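Local atomic coordinates of polyphenol oxidase, chloroplastic (Malus domestica, PDB entry 6ELV), a protein that catalyses the oxidation of mono- and o-diphenols to o-diquinones, and is represented here by its separately expressed C-terminal domain. Residues R37-K42 against D119-V124. Sequence-based numbering, arbitrary orientation.
Sequences RSKKAK and DDDSVV. With CA (calcium ion), chain B.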
loop_
_atom_site.group_PDB
_atom_site.type_symbol
_atom_site.label_atom_id
_atom_site.label_comp_id
_atom_site.label_asym_id
_atom_site.label_seq_id
_atom_site.Cartn_x
_atom_site.Cartn_y
_atom_site.Cartn_z
ATOM N N ARG A 37 0.353 -3.654 -21.845
ATOM C CA ARG A 37 0.585 -4.197 -23.171
ATOM C C ARG A 37 0.848 -5.696 -23.099
ATOM O O ARG A 37 0.314 -6.465 -23.907
ATOM C CB ARG A 37 1.760 -3.425 -23.790
ATOM C CG ARG A 37 2.066 -3.754 -25.214
ATOM C CD ARG A 37 1.194 -2.897 -26.095
ATOM N NE ARG A 37 1.348 -3.310 -27.468
ATOM C CZ ARG A 37 0.668 -4.322 -27.992
ATOM N NH1 ARG A 37 -0.184 -4.992 -27.217
ATOM N NH2 ARG A 37 0.854 -4.657 -29.262
ATOM N N SER A 38 1.623 -6.121 -22.102
ATOM C CA SER A 38 2.045 -7.513 -21.940
ATOM C C SER A 38 2.164 -7.775 -20.451
ATOM O O SER A 38 3.043 -7.185 -19.822
ATOM C CB SER A 38 3.433 -7.713 -22.549
ATOM O OG SER A 38 3.419 -7.754 -23.956
ATOM N N LYS A 39 1.351 -8.681 -19.910
ATOM C CA LYS A 39 1.294 -8.856 -18.461
ATOM C C LYS A 39 2.541 -9.484 -17.868
ATOM O O LYS A 39 2.735 -9.409 -16.650
ATOM C CB LYS A 39 0.097 -9.712 -18.072
ATOM C CG LYS A 39 -1.222 -9.016 -18.273
ATOM C CD LYS A 39 -1.342 -7.871 -17.299
ATOM C CE LYS A 39 -2.632 -7.130 -17.514
ATOM N NZ LYS A 39 -2.601 -6.352 -18.777
ATOM N N LYS A 40 3.372 -10.124 -18.680
ATOM C CA LYS A 40 4.616 -10.695 -18.188
ATOM C C LYS A 40 5.827 -9.833 -18.517
ATOM O O LYS A 40 6.963 -10.298 -18.368
ATOM C CB LYS A 40 4.802 -12.128 -18.692
ATOM N N ALA A 41 5.618 -8.586 -18.946
ATOM C CA ALA A 41 6.738 -7.675 -19.144
ATOM C C ALA A 41 7.561 -7.616 -17.867
ATOM O O ALA A 41 7.015 -7.578 -16.765
ATOM C CB ALA A 41 6.217 -6.278 -19.497
ATOM N N LYS A 42 8.885 -7.662 -18.015
ATOM C CA LYS A 42 9.802 -7.490 -16.881
ATOM C C LYS A 42 9.604 -8.553 -15.801
ATOM O O LYS A 42 9.618 -8.254 -14.606
ATOM C CB LYS A 42 9.714 -6.082 -16.287
ATOM C CG LYS A 42 10.101 -4.973 -17.245
ATOM C CD LYS A 42 10.002 -3.630 -16.539
ATOM C CE LYS A 42 10.217 -2.464 -17.481
ATOM N NZ LYS A 42 11.622 -2.388 -17.959
ATOM N N ASP A 119 -3.175 -11.290 -14.415
ATOM C CA ASP A 119 -3.775 -10.859 -15.667
ATOM C C ASP A 119 -4.467 -9.511 -15.563
ATOM O O ASP A 119 -5.004 -9.036 -16.567
ATOM C CB ASP A 119 -4.834 -11.886 -16.080
ATOM C CG ASP A 119 -5.955 -12.008 -15.047
ATOM O OD1 ASP A 119 -5.672 -12.449 -13.910
ATOM O OD2 ASP A 119 -7.114 -11.655 -15.363
ATOM N N ASP A 120 -4.512 -8.910 -14.378
ATOM C CA ASP A 120 -5.264 -7.680 -14.164
ATOM C C ASP A 120 -4.358 -6.463 -14.360
ATOM O O ASP A 120 -3.136 -6.534 -14.210
ATOM C CB ASP A 120 -5.842 -7.636 -12.746
ATOM C CG ASP A 120 -6.909 -8.705 -12.482
ATOM O OD1 ASP A 120 -7.519 -9.245 -13.430
ATOM O OD2 ASP A 120 -7.149 -8.984 -11.294
ATOM N N ASP A 121 -4.977 -5.324 -14.675
ATOM C CA ASP A 121 -4.244 -4.078 -14.887
ATOM C C ASP A 121 -4.127 -3.228 -13.626
ATOM O O ASP A 121 -3.365 -2.253 -13.623
ATOM C CB ASP A 121 -4.907 -3.239 -15.980
ATOM C CG ASP A 121 -4.627 -3.771 -17.367
ATOM O OD1 ASP A 121 -3.498 -4.242 -17.614
ATOM O OD2 ASP A 121 -5.535 -3.724 -18.217
ATOM N N SER A 122 -4.865 -3.563 -12.571
ATOM C CA SER A 122 -4.825 -2.827 -11.318
ATOM C C SER A 122 -5.146 -3.814 -10.216
ATOM O O SER A 122 -5.597 -4.927 -10.480
ATOM C CB SER A 122 -5.862 -1.709 -11.312
ATOM O OG SER A 122 -7.164 -2.231 -11.503
ATOM N N VAL A 123 -4.902 -3.392 -8.970
ATOM C CA VAL A 123 -5.215 -4.171 -7.778
ATOM C C VAL A 123 -5.839 -3.234 -6.756
ATOM O O VAL A 123 -5.774 -2.011 -6.883
ATOM C CB VAL A 123 -3.973 -4.870 -7.185
ATOM C CG1 VAL A 123 -3.363 -5.827 -8.201
ATOM C CG2 VAL A 123 -2.941 -3.832 -6.710
ATOM N N VAL A 124 -6.431 -3.818 -5.717
ATOM C CA VAL A 124 -6.921 -3.038 -4.587
ATOM C C VAL A 124 -5.950 -3.177 -3.429
ATOM O O VAL A 124 -5.638 -4.298 -2.999
ATOM C CB VAL A 124 -8.332 -3.474 -4.170
ATOM C CG1 VAL A 124 -8.756 -2.743 -2.897
ATOM C CG2 VAL A 124 -9.320 -3.201 -5.300
HETATM CA CA CA B . -9.095 -10.390 -11.647
HETATM O O HOH W 1 -9.907 -11.293 -13.796
HETATM O O HOH W 2 -7.760 -12.352 -12.088
#
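Bent at chi2 (-68°) and again at chi4 (-71°), the side chain of Lys39 folds over to meet Asp121, whose CG lies beside its own backbone N. The lysine belongs to a type I beta turn from Ser38 to Ala41, closed by the backbone hydrogen bond from Ala41 N to Ser38 O (3.1 Å). The contact joins the loop after helix 34-37 to the loop that leads into strand 122-131 of the domain's mixed beta sheet, and it illustrates how one long side chain can join two loops. Lys39 NZ donates to Asp121 OD1 at 2.6 Å, a salt bridge on the syn side of the carboxylate but 30° out of its plane. Behind the ammonium group, CE passes close to two backbone carbonyls, 3.2 Å from Asp119 O and 3.4 Å from Asp120 O; the latter accepts a hydrogen bond from Arg31. A methionine in place of Lys39 would remove the ammonium group and would probably leave the Asp121 carboxylate without this cationic mate. Asp120, between Asp119 and Asp121 in sequence, has its CB directed away from the lysine segment and binds a calcium ion that Asp70 and Asp72 also bind. Asp119 serves as second shell, its OD1 and OD2 each accepting a bond from a metal-bound water, while Asp120 grips the calcium ion with both oxygens, OD1 at 2.6 Å and OD2 at 2.4 Å.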